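PDB 4WVA: mannosylglycerate hydrolase MGH1-like glycoside hydrolase domain-containing protein from Thermus thermophilus HB8, which hydrolyses mannosylglycerate, a solute made by thermophiles under osmotic stress, to mannose and glycerate, and cleaves glucosylglycerate as well. Local coordinates for residues V157-S162 with D205-L210; P168-P173 with E293-K298; E196-K201 with G347-G352; P353-V358 with F408-A413. One frame throughout, in Å; residues are numbered along the deposited sequence.

The four contacts join parts of an (alpha/alpha)6-barrel, contacts 1, 3 and 4 beside its substrate pocket and contact 2 farther out. Contact 3 (196-201 with 347-352) holds part of the site itself: Arg198, Tyr349 and Trp350 probably bind substrate, and Tyr349 and Trp350 hydrogen-bond a bound Tris. It touches each of the others. Tyr207 of contact 1 packs on Pro199, Asp171 OD2 of contact 2 forms a 2.8 Å salt bridge with Arg351 NH2, and Trp355 NE1 of contact 4 lies 2.9 Å from Tyr349 O. Contacts 1 and 2 also meet, where Ser162 OG lies 3.2 Å from Trp170 NE1. Contact 4, its centre about 22 Å from that of contact 1 and about 24 Å from that of contact 2, touches neither.

Contact 1 (V157-S162 with D205-L210); sequences VHPWES and DRYLSL
The imidazole of His158 carries Leu210 CD1 over one face, 4.1 Å from the ring centroid, while its edge holds Tyr207 O and the backbone N of Trp160. On the Trp160 indole, one face receives both His158 CE1 and Tyr207 CB, the latter in a CH-pi contact 4.0 Å from the centroid of the six-membered ring. Tyr207 thus joins an aromatic cluster with His158 and Trp160; its ring meets the five-membered ring of Trp160 obliquely, with planes 49° apart. Pro159 CG adds a rigid apolar contact to Tyr207 CE1 at 3.6 Å, and Pro159 CD also touches Leu210 CD1. With CG of His158 trans to its own N (chi1 -161°), the ring reaches across to helix 201-216. There NE2 donates to Tyr207 O at 2.8 Å, on a lone pair in the carbonyl plane, with an N-H...O angle of 158°. ND1 accepts the N-H of Trp160 at 3.1 Å, and both partners lie near the imidazole plane. Histidine suits this place because one ring both gives and takes a hydrogen bond while offering a face to leucine. The loop so tied to the helix carries Trp160, whose side chain packs on Asp165, probably the proton donor. Since both ring nitrogens are engaged, the rotation of the imidazole is fixed, and the pattern is consistent with a neutral ring carrying its proton on NE2.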
# COMPACT_ATOMS: atom_id res chain seq x y z
N VAL A 157 -13.36 -24.06 -6.74
CA VAL A 157 -14.51 -24.73 -7.33
C VAL A 157 -15.08 -25.82 -6.42
O VAL A 157 -16.10 -26.44 -6.77
CB VAL A 157 -14.15 -25.29 -8.72
CG1 VAL A 157 -13.77 -24.13 -9.66
CG2 VAL A 157 -13.02 -26.31 -8.65
N HIS A 158 -14.48 -26.02 -5.25
CA HIS A 158 -14.98 -26.99 -4.31
C HIS A 158 -14.73 -26.44 -2.91
O HIS A 158 -13.63 -25.96 -2.66
CB HIS A 158 -14.24 -28.31 -4.50
CG HIS A 158 -14.96 -29.48 -3.91
ND1 HIS A 158 -15.20 -29.60 -2.56
CD2 HIS A 158 -15.55 -30.55 -4.49
CE1 HIS A 158 -15.91 -30.69 -2.33
NE2 HIS A 158 -16.12 -31.30 -3.48
N PRO A 159 -15.72 -26.53 -2.00
CA PRO A 159 -15.50 -26.06 -0.62
C PRO A 159 -14.28 -26.72 0.06
O PRO A 159 -13.64 -26.10 0.93
CB PRO A 159 -16.81 -26.42 0.09
CG PRO A 159 -17.47 -27.44 -0.78
CD PRO A 159 -17.09 -27.07 -2.17
N TRP A 160 -13.95 -27.95 -0.31
CA TRP A 160 -12.75 -28.62 0.22
C TRP A 160 -11.48 -27.81 -0.03
O TRP A 160 -10.54 -27.89 0.77
CB TRP A 160 -12.56 -30.04 -0.37
CG TRP A 160 -13.40 -31.11 0.30
CD1 TRP A 160 -13.81 -31.12 1.58
CD2 TRP A 160 -13.87 -32.34 -0.28
NE1 TRP A 160 -14.52 -32.27 1.86
CE2 TRP A 160 -14.59 -33.03 0.72
CE3 TRP A 160 -13.78 -32.92 -1.55
CZ2 TRP A 160 -15.20 -34.27 0.49
CZ3 TRP A 160 -14.40 -34.14 -1.78
CH2 TRP A 160 -15.09 -34.80 -0.76
N GLU A 161 -11.45 -27.04 -1.12
CA GLU A 161 -10.24 -26.28 -1.46
C GLU A 161 -9.95 -25.11 -0.52
O GLU A 161 -8.80 -24.66 -0.45
CB GLU A 161 -10.31 -25.78 -2.89
CG GLU A 161 -10.42 -26.88 -3.92
CD GLU A 161 -10.31 -26.37 -5.32
OE1 GLU A 161 -9.47 -26.90 -6.08
OE2 GLU A 161 -11.04 -25.42 -5.66
N SER A 162 -10.97 -24.66 0.20
CA SER A 162 -10.80 -23.67 1.26
C SER A 162 -10.09 -24.23 2.48
O SER A 162 -9.60 -23.48 3.31
CB SER A 162 -12.14 -23.10 1.70
OG SER A 162 -12.89 -24.06 2.45
N ASP A 205 -23.27 -34.87 0.10
CA ASP A 205 -23.93 -35.12 -1.18
C ASP A 205 -23.42 -34.15 -2.25
O ASP A 205 -23.11 -34.54 -3.38
CB ASP A 205 -25.44 -34.96 -1.04
CG ASP A 205 -26.11 -36.14 -0.36
OD1 ASP A 205 -25.45 -37.19 -0.15
OD2 ASP A 205 -27.31 -36.02 -0.02
N ARG A 206 -23.30 -32.89 -1.86
CA ARG A 206 -22.86 -31.83 -2.77
C ARG A 206 -21.34 -31.85 -2.98
O ARG A 206 -20.89 -31.63 -4.09
CB ARG A 206 -23.41 -30.49 -2.27
CG ARG A 206 -24.93 -30.43 -2.40
CD ARG A 206 -25.62 -29.37 -1.57
NE ARG A 206 -27.04 -29.37 -1.90
CZ ARG A 206 -27.93 -30.24 -1.42
NH1 ARG A 206 -27.57 -31.17 -0.54
NH2 ARG A 206 -29.21 -30.17 -1.83
N TYR A 207 -20.55 -32.18 -1.95
CA TYR A 207 -19.12 -32.43 -2.15
C TYR A 207 -18.89 -33.48 -3.25
O TYR A 207 -18.02 -33.32 -4.11
CB TYR A 207 -18.40 -32.88 -0.84
CG TYR A 207 -18.51 -31.99 0.39
CD1 TYR A 207 -18.88 -30.64 0.31
CD2 TYR A 207 -18.18 -32.50 1.67
CE1 TYR A 207 -18.97 -29.85 1.45
CE2 TYR A 207 -18.28 -31.71 2.81
CZ TYR A 207 -18.67 -30.39 2.70
OH TYR A 207 -18.77 -29.62 3.84
N LEU A 208 -19.64 -34.59 -3.19
CA LEU A 208 -19.46 -35.69 -4.13
C LEU A 208 -19.99 -35.36 -5.52
O LEU A 208 -19.36 -35.68 -6.52
CB LEU A 208 -20.06 -37.00 -3.58
CG LEU A 208 -19.07 -37.87 -2.78
CD1 LEU A 208 -18.01 -38.46 -3.70
CD2 LEU A 208 -18.40 -37.10 -1.65
N SER A 209 -21.13 -34.68 -5.57
CA SER A 209 -21.66 -34.20 -6.86
C SER A 209 -20.62 -33.39 -7.64
O SER A 209 -20.39 -33.58 -8.84
CB SER A 209 -22.92 -33.38 -6.65
OG SER A 209 -23.37 -32.83 -7.88
N LEU A 210 -19.94 -32.48 -6.94
CA LEU A 210 -18.88 -31.69 -7.57
C LEU A 210 -17.73 -32.56 -8.05
O LEU A 210 -17.25 -32.39 -9.17
CB LEU A 210 -18.38 -30.60 -6.61
CG LEU A 210 -19.32 -29.41 -6.34
CD1 LEU A 210 -18.80 -28.55 -5.18
CD2 LEU A 210 -19.51 -28.55 -7.57

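Contact 2 (P168-P173 with E293-K298); sequences PAWDKP and EPIAVK
Ile295 supplies most of the first shell, spreading its two branches over the start of helix 171-175 and the 3-10 turn before it. CG2 lies against Ala169 O at 3.2 Å, a tight approach, and meets Ala169 CB at 4.1 Å. The other branch ends in CD1, which touches Pro173 CG at 3.9 Å and, at another side, the edge of the Trp170 indole at CZ3, 4.2 Å away. Two residues on, Val297 CG1, trans to its own N (chi1 177°), reaches Pro168 CB at 4.0 Å. Small Ala169 lets the two backbones come close, its CA 5.6 Å from that of Val297, while its methyl lies over one face of Trp170. Further out, an inverse gamma turn is centred on Ala296, and the side chains before and after it both set out toward 168-173. A backbone hydrogen bond between Ile295 and Ser286 ties the segment to strand 283-288, and NE1 of Trp170 is hydrogen-bonded to Ser162 OG. At the far end, Glu293 forms a salt bridge with Arg121 of the second subunit. No hydrogen bond crosses between 168-173 and 293-298, so the joint rests on apolar packing of Ile295 and Val297 against proline, alanine and the tryptophan edge, with one carbonyl oxygen against the Ile295 methyl.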
# COMPACT_ATOMS: atom_id res chain seq x y z
N PRO A 168 -20.01 -21.90 7.07
CA PRO A 168 -21.34 -21.36 6.69
C PRO A 168 -21.28 -20.45 5.47
O PRO A 168 -22.30 -20.26 4.80
CB PRO A 168 -21.80 -20.61 7.93
CG PRO A 168 -21.09 -21.31 9.04
CD PRO A 168 -19.72 -21.57 8.48
N ALA A 169 -20.11 -19.89 5.17
CA ALA A 169 -19.96 -19.10 3.94
C ALA A 169 -20.35 -19.88 2.68
O ALA A 169 -20.87 -19.29 1.73
CB ALA A 169 -18.53 -18.58 3.81
N TRP A 170 -20.16 -21.20 2.68
CA TRP A 170 -20.41 -21.99 1.48
C TRP A 170 -21.87 -22.51 1.34
O TRP A 170 -22.20 -23.12 0.32
CB TRP A 170 -19.46 -23.19 1.39
CG TRP A 170 -18.01 -22.92 1.75
CD1 TRP A 170 -17.17 -23.76 2.40
CD2 TRP A 170 -17.25 -21.72 1.50
NE1 TRP A 170 -15.93 -23.18 2.56
CE2 TRP A 170 -15.96 -21.92 2.03
CE3 TRP A 170 -17.55 -20.48 0.89
CZ2 TRP A 170 -14.98 -20.94 2.00
CZ3 TRP A 170 -16.58 -19.51 0.87
CH2 TRP A 170 -15.30 -19.75 1.41
N ASP A 171 -22.72 -22.23 2.33
CA ASP A 171 -24.11 -22.77 2.32
C ASP A 171 -24.89 -22.36 1.07
O ASP A 171 -25.33 -23.23 0.31
CB ASP A 171 -24.90 -22.34 3.56
CG ASP A 171 -24.45 -23.02 4.85
OD1 ASP A 171 -23.50 -23.87 4.84
OD2 ASP A 171 -25.05 -22.69 5.90
N LYS A 172 -25.04 -21.06 0.82
CA LYS A 172 -25.76 -20.62 -0.39
C LYS A 172 -25.10 -21.05 -1.70
O LYS A 172 -25.79 -21.58 -2.58
CB LYS A 172 -26.02 -19.11 -0.35
CG LYS A 172 -26.90 -18.70 0.81
CD LYS A 172 -27.49 -17.30 0.61
CE LYS A 172 -28.24 -16.86 1.87
NZ LYS A 172 -28.85 -15.51 1.72
N PRO A 173 -23.77 -20.88 -1.86
CA PRO A 173 -23.17 -21.42 -3.07
C PRO A 173 -23.43 -22.93 -3.26
O PRO A 173 -23.69 -23.38 -4.37
CB PRO A 173 -21.68 -21.13 -2.88
CG PRO A 173 -21.64 -19.94 -1.98
CD PRO A 173 -22.85 -20.01 -1.09
N GLU A 293 -22.20 -12.05 -5.97
CA GLU A 293 -22.49 -11.34 -4.72
C GLU A 293 -21.48 -11.65 -3.64
O GLU A 293 -21.06 -12.81 -3.50
CB GLU A 293 -23.81 -11.82 -4.13
CG GLU A 293 -25.00 -11.56 -5.01
CD GLU A 293 -26.27 -12.16 -4.44
OE1 GLU A 293 -26.25 -12.78 -3.35
OE2 GLU A 293 -27.29 -12.00 -5.11
N PRO A 294 -21.16 -10.67 -2.79
CA PRO A 294 -20.49 -11.04 -1.55
C PRO A 294 -21.32 -11.99 -0.69
O PRO A 294 -22.54 -11.91 -0.65
CB PRO A 294 -20.30 -9.69 -0.84
CG PRO A 294 -20.32 -8.69 -1.94
CD PRO A 294 -21.36 -9.21 -2.89
N ILE A 295 -20.63 -12.91 -0.01
CA ILE A 295 -21.26 -13.81 0.94
C ILE A 295 -21.15 -13.16 2.31
O ILE A 295 -20.07 -13.11 2.93
CB ILE A 295 -20.55 -15.18 0.95
CG1 ILE A 295 -20.60 -15.83 -0.45
CG2 ILE A 295 -21.18 -16.07 2.02
CD1 ILE A 295 -19.58 -16.94 -0.64
N ALA A 296 -22.28 -12.68 2.82
CA ALA A 296 -22.29 -11.84 4.01
C ALA A 296 -22.34 -12.68 5.28
O ALA A 296 -23.31 -12.65 6.03
CB ALA A 296 -23.46 -10.86 3.95
N VAL A 297 -21.27 -13.44 5.50
CA VAL A 297 -21.11 -14.30 6.67
C VAL A 297 -19.70 -14.05 7.17
O VAL A 297 -18.76 -14.18 6.40
CB VAL A 297 -21.23 -15.80 6.31
CG1 VAL A 297 -20.98 -16.67 7.54
CG2 VAL A 297 -22.58 -16.09 5.66
N LYS A 298 -19.58 -13.67 8.44
CA LYS A 298 -18.29 -13.38 9.06
C LYS A 298 -17.71 -14.67 9.63
O LYS A 298 -18.21 -15.19 10.63
CB LYS A 298 -18.44 -12.32 10.15
CG LYS A 298 -18.99 -11.00 9.61
CD LYS A 298 -18.97 -9.88 10.64
CE LYS A 298 -20.10 -10.03 11.63
NZ LYS A 298 -20.21 -8.92 12.62

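Contact 3 (E196-K201 with G347-G352); sequences EERPRK and GRYWRG
Arg198 and Tyr349 meet obliquely in two loops of the (alpha/alpha)6-barrel that line its pocket, and both probably bind substrate. The guanidinium is tilted 47° against the phenol, NH1 nearest at 3.6 Å from Tyr349 CZ, and Arg198 CZ lies 4.6 Å from the ring centroid in an off-centre cation-pi contact. Bends at chi2 and chi3 fold the arginine back to this place, and Asp189 holds its NE. Pro199 packs obliquely on the same ring, CD to Tyr349 CD2 3.6 Å. Tyr349 occupies the second position of a type II' turn from Arg348 to Arg351, and its hydroxyl bonds Asp165, probably the proton donor, and the bound Tris. Beside it the guanidinium of Arg348 lies layered: Glu196 O sits over the centre of one face, 3.5 Å from CZ, and Arg200 crosses the opposite face at about a right angle, their planes 34° apart. NE of Arg348 and NH2 of Arg200 both bind OE1 of Glu345, whose charge probably offsets the closeness of the two arginines. Arginine suits position 348 because its flat, many-donor end can serve a carboxylate and a carbonyl at once. At its edge, Arg348 NH1 donates to Arg198 O at 2.9 Å, in the guanidinium plane and with an N-H...O angle of 160°.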
# COMPACT_ATOMS: atom_id res chain seq x y z
N GLU A 196 -22.11 -35.45 14.71
CA GLU A 196 -22.49 -34.11 15.16
C GLU A 196 -21.33 -33.11 15.02
O GLU A 196 -21.55 -31.90 15.04
CB GLU A 196 -22.97 -34.13 16.62
CG GLU A 196 -24.31 -34.83 16.82
CD GLU A 196 -24.80 -34.77 18.27
OE1 GLU A 196 -24.63 -33.72 18.92
OE2 GLU A 196 -25.38 -35.77 18.75
N GLU A 197 -20.11 -33.63 14.86
CA GLU A 197 -18.91 -32.78 14.75
C GLU A 197 -18.42 -32.69 13.31
O GLU A 197 -17.39 -32.05 13.04
CB GLU A 197 -17.81 -33.35 15.65
CG GLU A 197 -18.15 -33.25 17.13
CD GLU A 197 -17.22 -34.04 18.03
OE1 GLU A 197 -16.13 -34.44 17.60
OE2 GLU A 197 -17.59 -34.24 19.21
N ARG A 198 -19.15 -33.28 12.39
CA ARG A 198 -18.76 -33.39 10.98
C ARG A 198 -19.77 -32.73 10.03
O ARG A 198 -20.90 -32.42 10.44
CB ARG A 198 -18.64 -34.87 10.62
CG ARG A 198 -17.53 -35.60 11.35
CD ARG A 198 -16.13 -35.15 10.90
NE ARG A 198 -15.90 -35.39 9.48
CZ ARG A 198 -14.80 -35.02 8.81
NH1 ARG A 198 -13.83 -34.39 9.46
NH2 ARG A 198 -14.68 -35.28 7.51
N PRO A 199 -19.38 -32.54 8.76
CA PRO A 199 -20.37 -32.07 7.79
C PRO A 199 -21.54 -33.03 7.72
O PRO A 199 -21.37 -34.23 7.95
CB PRO A 199 -19.61 -32.08 6.45
CG PRO A 199 -18.17 -31.99 6.83
CD PRO A 199 -18.07 -32.77 8.12
N ARG A 200 -22.71 -32.49 7.42
CA ARG A 200 -23.93 -33.29 7.32
C ARG A 200 -24.03 -34.05 6.01
O ARG A 200 -23.25 -33.85 5.09
CB ARG A 200 -25.14 -32.39 7.47
CG ARG A 200 -25.22 -31.74 8.83
CD ARG A 200 -26.46 -30.88 8.91
NE ARG A 200 -26.41 -29.95 10.05
CZ ARG A 200 -27.21 -30.00 11.11
NH1 ARG A 200 -28.15 -30.93 11.23
NH2 ARG A 200 -27.07 -29.08 12.07
N LYS A 201 -25.02 -34.94 5.93
CA LYS A 201 -25.26 -35.66 4.69
C LYS A 201 -25.42 -34.73 3.48
O LYS A 201 -24.92 -35.02 2.39
CB LYS A 201 -26.52 -36.53 4.83
CG LYS A 201 -26.92 -37.19 3.52
CD LYS A 201 -28.11 -38.12 3.72
CE LYS A 201 -28.45 -38.87 2.44
NZ LYS A 201 -28.86 -37.95 1.34
N GLY A 347 -19.81 -27.15 18.11
CA GLY A 347 -19.11 -28.40 17.93
C GLY A 347 -18.87 -28.85 16.50
O GLY A 347 -18.11 -29.82 16.29
N ARG A 348 -19.48 -28.19 15.51
CA ARG A 348 -19.52 -28.76 14.16
C ARG A 348 -18.48 -28.17 13.20
O ARG A 348 -18.82 -27.34 12.35
CB ARG A 348 -20.92 -28.71 13.53
CG ARG A 348 -21.05 -29.68 12.37
CD ARG A 348 -22.36 -29.58 11.63
NE ARG A 348 -23.49 -30.00 12.45
CZ ARG A 348 -23.91 -31.26 12.59
NH1 ARG A 348 -23.30 -32.28 11.98
NH2 ARG A 348 -24.96 -31.51 13.36
N TYR A 349 -17.23 -28.60 13.38
CA TYR A 349 -16.19 -28.51 12.36
C TYR A 349 -15.83 -27.04 12.10
O TYR A 349 -15.23 -26.42 12.98
CB TYR A 349 -16.64 -29.28 11.10
CG TYR A 349 -15.57 -29.84 10.18
CD1 TYR A 349 -14.33 -30.26 10.66
CD2 TYR A 349 -15.83 -30.04 8.84
CE1 TYR A 349 -13.38 -30.82 9.82
CE2 TYR A 349 -14.89 -30.59 8.00
CZ TYR A 349 -13.66 -30.97 8.48
OH TYR A 349 -12.72 -31.53 7.62
N TRP A 350 -16.18 -26.49 10.94
CA TRP A 350 -15.87 -25.08 10.62
C TRP A 350 -17.01 -24.09 10.85
O TRP A 350 -16.96 -22.97 10.36
CB TRP A 350 -15.34 -25.00 9.18
CG TRP A 350 -14.00 -25.62 9.03
CD1 TRP A 350 -13.72 -26.87 8.61
CD2 TRP A 350 -12.74 -25.00 9.30
NE1 TRP A 350 -12.37 -27.09 8.59
CE2 TRP A 350 -11.74 -25.95 9.01
CE3 TRP A 350 -12.36 -23.73 9.74
CZ2 TRP A 350 -10.39 -25.68 9.16
CZ3 TRP A 350 -11.01 -23.47 9.91
CH2 TRP A 350 -10.04 -24.42 9.61
N ARG A 351 -18.02 -24.48 11.63
CA ARG A 351 -19.17 -23.64 11.87
C ARG A 351 -19.19 -23.04 13.28
O ARG A 351 -20.24 -22.67 13.78
CB ARG A 351 -20.44 -24.46 11.59
CG ARG A 351 -20.42 -25.08 10.21
CD ARG A 351 -21.69 -25.83 9.88
NE ARG A 351 -22.84 -24.97 9.67
CZ ARG A 351 -23.21 -24.45 8.50
NH1 ARG A 351 -22.48 -24.61 7.39
NH2 ARG A 351 -24.34 -23.73 8.44
N GLY A 352 -18.02 -22.92 13.92
CA GLY A 352 -17.96 -22.39 15.29
C GLY A 352 -16.72 -22.78 16.09
O GLY A 352 -16.16 -21.94 16.81

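Contact 4 (P353-V358 with F408-A413); sequences PVWINV and FSWSAA
A single water is gripped by three groups from both segments: it accepts from Ile356 N at 2.9 Å and from Trp410 NE1 at 3.0 Å, and donates to Ser411 OG at 3.0 Å. The bridge satisfies a backbone N-H in the first turn of helix 356-368 and the indole N-H together, while Ser411 OG also bonds Arg392 O. Beside the water, Asn357 stacks its amide on the Trp410 indole, the planes tilted by 27°. Its CB adds a CH-pi contact, 3.7 Å from the centroid of the five-membered ring, and its CG comes within 3.2 Å of Trp410 CZ2, so the packing is close. Asparagine fits because its planar amide can stack on the indole while its CB makes the CH-pi contact. Both side chains hold CG between backbone N and carbonyl carbon (chi1 70° for Asn357 and 78° for Trp410), which lets amide and ring overlap. Phe408 CE2 lies over the opposite indole face, and at the edge Trp355 CE3 meets Trp410 CZ2 at 3.6 Å. Ile356 CG1 packs on Ser411 OG at 3.6 Å. Trp355 in turn stacks with Trp350 and with Tyr394, and its NE1 bonds Tyr349 O. Two helix beginnings are thus joined through aromatic side chains and a water beside the substrate pocket of this GH63 (alpha/alpha)6-barrel.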
# COMPACT_ATOMS: atom_id res chain seq x y z
N PRO A 353 -16.30 -24.05 16.01
CA PRO A 353 -15.12 -24.46 16.77
C PRO A 353 -13.83 -23.65 16.50
O PRO A 353 -13.67 -23.06 15.44
CB PRO A 353 -14.93 -25.91 16.34
CG PRO A 353 -16.31 -26.38 16.08
CD PRO A 353 -16.96 -25.21 15.38
N VAL A 354 -12.96 -23.66 17.51
CA VAL A 354 -11.64 -23.04 17.48
C VAL A 354 -10.65 -23.99 16.83
O VAL A 354 -10.60 -25.20 17.14
CB VAL A 354 -11.14 -22.69 18.91
CG1 VAL A 354 -9.70 -22.18 18.91
CG2 VAL A 354 -12.04 -21.64 19.58
N TRP A 355 -9.83 -23.45 15.94
CA TRP A 355 -8.82 -24.21 15.23
C TRP A 355 -7.45 -23.62 15.49
O TRP A 355 -7.23 -22.41 15.41
CB TRP A 355 -9.08 -24.18 13.72
CG TRP A 355 -10.29 -24.96 13.29
CD1 TRP A 355 -11.60 -24.61 13.45
CD2 TRP A 355 -10.29 -26.20 12.60
NE1 TRP A 355 -12.42 -25.58 12.91
CE2 TRP A 355 -11.64 -26.56 12.37
CE3 TRP A 355 -9.28 -27.05 12.15
CZ2 TRP A 355 -11.99 -27.72 11.69
CZ3 TRP A 355 -9.62 -28.20 11.49
CH2 TRP A 355 -10.97 -28.53 11.26
N ILE A 356 -6.49 -24.48 15.75
CA ILE A 356 -5.18 -24.01 16.16
C ILE A 356 -4.42 -23.33 15.01
O ILE A 356 -3.71 -22.33 15.24
CB ILE A 356 -4.33 -25.16 16.75
CG1 ILE A 356 -5.06 -25.82 17.92
CG2 ILE A 356 -2.98 -24.67 17.22
CD1 ILE A 356 -5.43 -24.94 19.09
N ASN A 357 -4.51 -23.87 13.80
CA ASN A 357 -3.81 -23.25 12.68
C ASN A 357 -4.29 -21.82 12.37
O ASN A 357 -3.48 -20.93 12.04
CB ASN A 357 -3.87 -24.14 11.43
CG ASN A 357 -5.26 -24.21 10.83
OD1 ASN A 357 -6.26 -24.31 11.54
ND2 ASN A 357 -5.34 -24.17 9.50
N VAL A 358 -5.60 -21.61 12.48
CA VAL A 358 -6.18 -20.28 12.25
C VAL A 358 -5.84 -19.34 13.42
O VAL A 358 -5.49 -18.17 13.20
CB VAL A 358 -7.69 -20.35 11.96
CG1 VAL A 358 -8.28 -18.96 11.81
CG2 VAL A 358 -7.92 -21.17 10.69
N PHE A 408 -4.22 -34.87 16.63
CA PHE A 408 -4.25 -34.15 15.37
C PHE A 408 -2.95 -33.38 15.14
O PHE A 408 -2.53 -32.56 15.97
CB PHE A 408 -5.45 -33.20 15.33
CG PHE A 408 -5.68 -32.60 13.99
CD1 PHE A 408 -6.14 -33.36 12.90
CD2 PHE A 408 -5.36 -31.28 13.77
CE1 PHE A 408 -6.34 -32.78 11.66
CE2 PHE A 408 -5.55 -30.71 12.53
CZ PHE A 408 -6.04 -31.44 11.47
N SER A 409 -2.33 -33.65 14.00
CA SER A 409 -0.94 -33.27 13.74
C SER A 409 -0.68 -31.76 13.77
O SER A 409 0.25 -31.33 14.44
CB SER A 409 -0.44 -33.88 12.44
OG SER A 409 -0.42 -35.29 12.56
N TRP A 410 -1.46 -30.94 13.08
CA TRP A 410 -1.05 -29.53 13.05
C TRP A 410 -1.23 -28.83 14.41
O TRP A 410 -0.58 -27.81 14.69
CB TRP A 410 -1.65 -28.71 11.91
CG TRP A 410 -3.05 -28.21 11.97
CD1 TRP A 410 -3.77 -27.74 13.04
CD2 TRP A 410 -3.89 -28.05 10.82
NE1 TRP A 410 -5.00 -27.32 12.62
CE2 TRP A 410 -5.10 -27.50 11.26
CE3 TRP A 410 -3.73 -28.34 9.47
CZ2 TRP A 410 -6.16 -27.25 10.39
CZ3 TRP A 410 -4.76 -28.08 8.60
CH2 TRP A 410 -5.97 -27.55 9.07
N SER A 411 -2.08 -29.40 15.25
CA SER A 411 -2.23 -28.88 16.62
C SER A 411 -0.94 -29.13 17.39
O SER A 411 -0.38 -28.21 17.98
CB SER A 411 -3.45 -29.52 17.30
OG SER A 411 -4.65 -29.15 16.63
N ALA A 412 -0.46 -30.37 17.35
CA ALA A 412 0.83 -30.71 17.94
C ALA A 412 1.96 -29.89 17.34
O ALA A 412 2.79 -29.31 18.06
CB ALA A 412 1.10 -32.20 17.83
N ALA A 413 2.00 -29.81 16.01
CA ALA A 413 3.05 -29.09 15.34
C ALA A 413 3.13 -27.64 15.76
O ALA A 413 4.21 -27.10 15.98
CB ALA A 413 2.87 -29.17 13.83
O HOH W 1 -6.56 -27.36 15.14